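Proteasome activator protein PA26 (Trypanosoma brucei, PDB 1YAR) probably binds the end rings of the 20S proteasome as a ring-shaped 11S (PA28-like) activator and opens the gate for substrate entry. Local coordinates at residues E108-V119 with N221-R229. Sequence-based numbering, arbitrary orientation.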
loop_
_atom_site.group_PDB
_atom_site.type_symbol
_atom_site.label_atom_id
_atom_site.label_comp_id
_atom_site.label_asym_id
_atom_site.label_seq_id
_atom_site.Cartn_x
_atom_site.Cartn_y
_atom_site.Cartn_z
ATOM N N GLU O 108 -67.766 -38.230 22.622
ATOM C CA GLU O 108 -67.045 -37.096 23.226
ATOM C C GLU O 108 -68.048 -36.214 23.966
ATOM O O GLU O 108 -69.253 -36.402 23.781
ATOM C CB GLU O 108 -66.378 -36.254 22.136
ATOM C CG GLU O 108 -67.359 -35.560 21.212
ATOM C CD GLU O 108 -66.687 -34.932 20.015
ATOM O OE1 GLU O 108 -66.365 -33.729 20.070
ATOM O OE2 GLU O 108 -66.477 -35.653 19.021
ATOM N N ASP O 109 -67.559 -35.268 24.783
ATOM C CA ASP O 109 -68.410 -34.281 25.465
ATOM C C ASP O 109 -69.426 -35.011 26.380
ATOM O O ASP O 109 -70.626 -34.675 26.439
ATOM C CB ASP O 109 -69.109 -33.399 24.419
ATOM C CG ASP O 109 -69.762 -32.156 25.014
ATOM O OD1 ASP O 109 -69.566 -31.847 26.217
ATOM O OD2 ASP O 109 -70.499 -31.422 24.314
ATOM N N ASN O 110 -68.908 -36.016 27.086
ATOM C CA ASN O 110 -69.697 -36.903 27.936
ATOM C C ASN O 110 -69.453 -36.767 29.434
ATOM O O ASN O 110 -69.854 -37.639 30.195
ATOM C CB ASN O 110 -69.432 -38.352 27.535
ATOM C CG ASN O 110 -70.125 -38.724 26.248
ATOM O OD1 ASN O 110 -71.220 -38.229 25.957
ATOM N ND2 ASN O 110 -69.505 -39.612 25.467
ATOM N N LEU O 111 -68.794 -35.698 29.868
ATOM C CA LEU O 111 -68.564 -35.523 31.309
ATOM C C LEU O 111 -69.884 -35.361 32.080
ATOM O O LEU O 111 -70.037 -35.917 33.178
ATOM C CB LEU O 111 -67.663 -34.323 31.583
ATOM C CG LEU O 111 -66.295 -34.312 30.889
ATOM C CD1 LEU O 111 -65.637 -32.961 31.099
ATOM C CD2 LEU O 111 -65.432 -35.454 31.395
ATOM N N GLY O 112 -70.819 -34.598 31.499
ATOM C CA GLY O 112 -72.163 -34.429 32.074
ATOM C C GLY O 112 -72.973 -35.701 31.974
ATOM O O GLY O 112 -73.681 -36.056 32.918
ATOM N N VAL O 113 -72.887 -36.379 30.826
ATOM C CA VAL O 113 -73.564 -37.660 30.600
ATOM C C VAL O 113 -73.136 -38.708 31.651
ATOM O O VAL O 113 -73.963 -39.489 32.160
ATOM C CB VAL O 113 -73.320 -38.183 29.150
ATOM C CG1 VAL O 113 -73.996 -39.512 28.945
ATOM C CG2 VAL O 113 -73.842 -37.159 28.125
ATOM N N ALA O 114 -71.844 -38.710 31.977
ATOM C CA ALA O 114 -71.324 -39.586 33.034
ATOM C C ALA O 114 -71.980 -39.303 34.396
ATOM O O ALA O 114 -72.270 -40.236 35.160
ATOM C CB ALA O 114 -69.798 -39.455 33.119
ATOM N N VAL O 115 -72.233 -38.025 34.696
ATOM C CA VAL O 115 -72.938 -37.633 35.933
ATOM C C VAL O 115 -74.370 -38.191 35.909
ATOM O O VAL O 115 -74.832 -38.769 36.896
ATOM C CB VAL O 115 -72.974 -36.095 36.116
ATOM C CG1 VAL O 115 -73.705 -35.705 37.392
ATOM C CG2 VAL O 115 -71.554 -35.506 36.142
ATOM N N GLN O 116 -75.066 -38.035 34.780
ATOM C CA GLN O 116 -76.405 -38.593 34.621
ATOM C C GLN O 116 -76.455 -40.107 34.862
ATOM O O GLN O 116 -77.309 -40.593 35.624
ATOM C CB GLN O 116 -76.939 -38.269 33.236
ATOM C CG GLN O 116 -77.171 -36.792 33.008
ATOM C CD GLN O 116 -77.723 -36.541 31.635
ATOM O OE1 GLN O 116 -77.237 -37.125 30.649
ATOM N NE2 GLN O 116 -78.779 -35.722 31.553
ATOM N N HIS O 117 -75.542 -40.853 34.221
ATOM C CA HIS O 117 -75.464 -42.303 34.428
ATOM C C HIS O 117 -75.094 -42.681 35.887
ATOM O O HIS O 117 -75.632 -43.646 36.440
ATOM C CB HIS O 117 -74.526 -42.969 33.398
ATOM C CG HIS O 117 -75.053 -42.939 31.992
ATOM N ND1 HIS O 117 -76.297 -43.430 31.654
ATOM C CD2 HIS O 117 -74.489 -42.518 30.836
ATOM C CE1 HIS O 117 -76.489 -43.280 30.353
ATOM N NE2 HIS O 117 -75.407 -42.731 29.831
ATOM N N ALA O 118 -74.209 -41.914 36.524
ATOM C CA ALA O 118 -73.849 -42.186 37.916
ATOM C C ALA O 118 -75.033 -42.001 38.879
ATOM O O ALA O 118 -75.262 -42.840 39.770
ATOM C CB ALA O 118 -72.673 -41.338 38.345
ATOM N N VAL O 119 -75.804 -40.930 38.697
ATOM C CA VAL O 119 -76.984 -40.730 39.581
ATOM C C VAL O 119 -78.109 -41.740 39.260
ATOM O O VAL O 119 -78.760 -42.276 40.173
ATOM C CB VAL O 119 -77.460 -39.254 39.611
ATOM C CG1 VAL O 119 -78.711 -39.101 40.505
ATOM C CG2 VAL O 119 -76.339 -38.338 40.107
ATOM N N ASN O 221 -75.188 -32.551 42.159
ATOM C CA ASN O 221 -75.026 -32.798 40.721
ATOM C C ASN O 221 -76.134 -32.269 39.804
ATOM O O ASN O 221 -76.051 -32.441 38.583
ATOM C CB ASN O 221 -74.865 -34.302 40.466
ATOM C CG ASN O 221 -73.577 -34.841 41.050
ATOM O OD1 ASN O 221 -72.472 -34.522 40.556
ATOM N ND2 ASN O 221 -73.691 -35.632 42.110
ATOM N N TRP O 222 -77.164 -31.654 40.378
ATOM C CA TRP O 222 -78.388 -31.381 39.609
ATOM C C TRP O 222 -78.167 -30.557 38.342
ATOM O O TRP O 222 -78.856 -30.779 37.359
ATOM C CB TRP O 222 -79.491 -30.757 40.487
ATOM C CG TRP O 222 -79.241 -29.346 40.868
ATOM C CD1 TRP O 222 -78.584 -28.899 41.973
ATOM C CD2 TRP O 222 -79.654 -28.184 40.148
ATOM N NE1 TRP O 222 -78.551 -27.523 41.979
ATOM C CE2 TRP O 222 -79.209 -27.058 40.874
ATOM C CE3 TRP O 222 -80.362 -27.975 38.958
ATOM C CZ2 TRP O 222 -79.439 -25.745 40.445
ATOM C CZ3 TRP O 222 -80.597 -26.676 38.540
ATOM C CH2 TRP O 222 -80.139 -25.580 39.284
ATOM N N LYS O 223 -77.215 -29.621 38.350
ATOM C CA LYS O 223 -77.027 -28.771 37.146
ATOM C C LYS O 223 -76.667 -29.585 35.913
ATOM O O LYS O 223 -77.264 -29.379 34.853
ATOM C CB LYS O 223 -76.036 -27.622 37.364
ATOM C CG LYS O 223 -76.581 -26.523 38.257
ATOM C CD LYS O 223 -75.534 -25.467 38.597
ATOM C CE LYS O 223 -76.214 -24.370 39.441
ATOM N NZ LYS O 223 -75.275 -23.701 40.425
ATOM N N LYS O 224 -75.746 -30.544 36.062
ATOM C CA LYS O 224 -75.349 -31.444 34.962
ATOM C C LYS O 224 -76.400 -32.503 34.655
ATOM O O LYS O 224 -76.485 -32.993 33.522
ATOM C CB LYS O 224 -73.991 -32.141 35.238
ATOM C CG LYS O 224 -72.804 -31.205 35.310
ATOM C CD LYS O 224 -72.310 -30.752 33.956
ATOM C CE LYS O 224 -71.070 -29.837 34.118
ATOM N NZ LYS O 224 -70.959 -28.944 32.930
ATOM N N LEU O 225 -77.202 -32.873 35.653
ATOM C CA LEU O 225 -78.311 -33.784 35.407
ATOM C C LEU O 225 -79.317 -33.169 34.412
ATOM O O LEU O 225 -79.824 -33.861 33.525
ATOM C CB LEU O 225 -79.012 -34.156 36.712
ATOM C CG LEU O 225 -78.244 -34.933 37.769
ATOM C CD1 LEU O 225 -79.162 -35.162 38.984
ATOM C CD2 LEU O 225 -77.743 -36.259 37.217
ATOM N N ILE O 226 -79.565 -31.867 34.537
ATOM C CA ILE O 226 -80.541 -31.193 33.661
ATOM C C ILE O 226 -79.905 -30.752 32.338
ATOM O O ILE O 226 -80.515 -30.883 31.276
ATOM C CB ILE O 226 -81.212 -30.000 34.395
ATOM C CG1 ILE O 226 -81.810 -30.449 35.738
ATOM C CG2 ILE O 226 -82.304 -29.348 33.514
ATOM C CD1 ILE O 226 -82.946 -31.490 35.599
ATOM N N GLN O 227 -78.678 -30.239 32.419
ATOM C CA GLN O 227 -77.961 -29.732 31.275
ATOM C C GLN O 227 -76.563 -30.356 31.200
ATOM O O GLN O 227 -75.588 -29.728 31.619
ATOM C CB GLN O 227 -77.837 -28.205 31.364
ATOM C CG GLN O 227 -79.166 -27.458 31.360
ATOM C CD GLN O 227 -79.919 -27.580 30.030
ATOM O OE1 GLN O 227 -79.327 -27.926 28.992
ATOM N NE2 GLN O 227 -81.231 -27.283 30.057
ATOM N N PRO O 228 -76.469 -31.592 30.704
ATOM C CA PRO O 228 -75.193 -32.315 30.708
ATOM C C PRO O 228 -74.139 -31.732 29.742
ATOM O O PRO O 228 -72.945 -32.012 29.893
ATOM C CB PRO O 228 -75.599 -33.734 30.296
ATOM C CG PRO O 228 -76.875 -33.559 29.485
ATOM C CD PRO O 228 -77.575 -32.413 30.165
ATOM N N ARG O 229 -74.586 -30.941 28.764
ATOM C CA ARG O 229 -73.679 -30.301 27.813
ATOM C C ARG O 229 -73.946 -28.802 27.757
ATOM O O ARG O 229 -75.095 -28.368 27.797
ATOM C CB ARG O 229 -73.820 -30.900 26.412
ATOM C CG ARG O 229 -73.417 -32.371 26.306
ATOM C CD ARG O 229 -73.529 -32.947 24.912
ATOM N NE ARG O 229 -73.022 -34.325 24.882
ATOM C CZ ARG O 229 -73.523 -35.311 24.153
ATOM N NH1 ARG O 229 -74.565 -35.114 23.338
ATOM N NH2 ARG O 229 -72.979 -36.513 24.233
HETATM O O HOH W 1 -71.703 -34.258 28.864
#
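Arg-229, just past helix 183-226, reaches the activation loop preceding helix 111-130 in this 11S-activator helical bundle. Its chain runs extended from CG to NE past Asp-109, and two acceptors lie at the guanidinium edge, near its plane: NE donates to Asp-109 O at 2.9 Å, nearly straight (171°), and NH2 to Asn-110 OD1 at 3.0 Å, more bent (141°). NH1 goes to Glu-104 O, so all three nitrogens bond to the loop. Asp-109 OD2 lies well out of that plane, in a long salt bridge to Arg-229 NE (3.9 Å) with no N-H pointing at it; it also forms a salt bridge with a basic side chain of another protein's chain, consistent with a loop facing the proteasome. Gln-116 CG sits beside its backbone N (chi1 -66°), and the extended chain brings the amide against the Pro-228 ring, Gln-116 NE2 lying 3.5 Å from Pro-228 CG. That nitrogen donates to Leu-225 O at 2.9 Å and also to Arg-101 O. Leu-225 CD2 meets Val-119 CG2 at 3.8 Å, the side chains crossing at about a right angle. The backbones touch where Gly-112 CA points a hydrogen at Pro-228 O (3.3 Å). One water donates to Asp-109 O and Pro-228 O while accepting from Val-113 N.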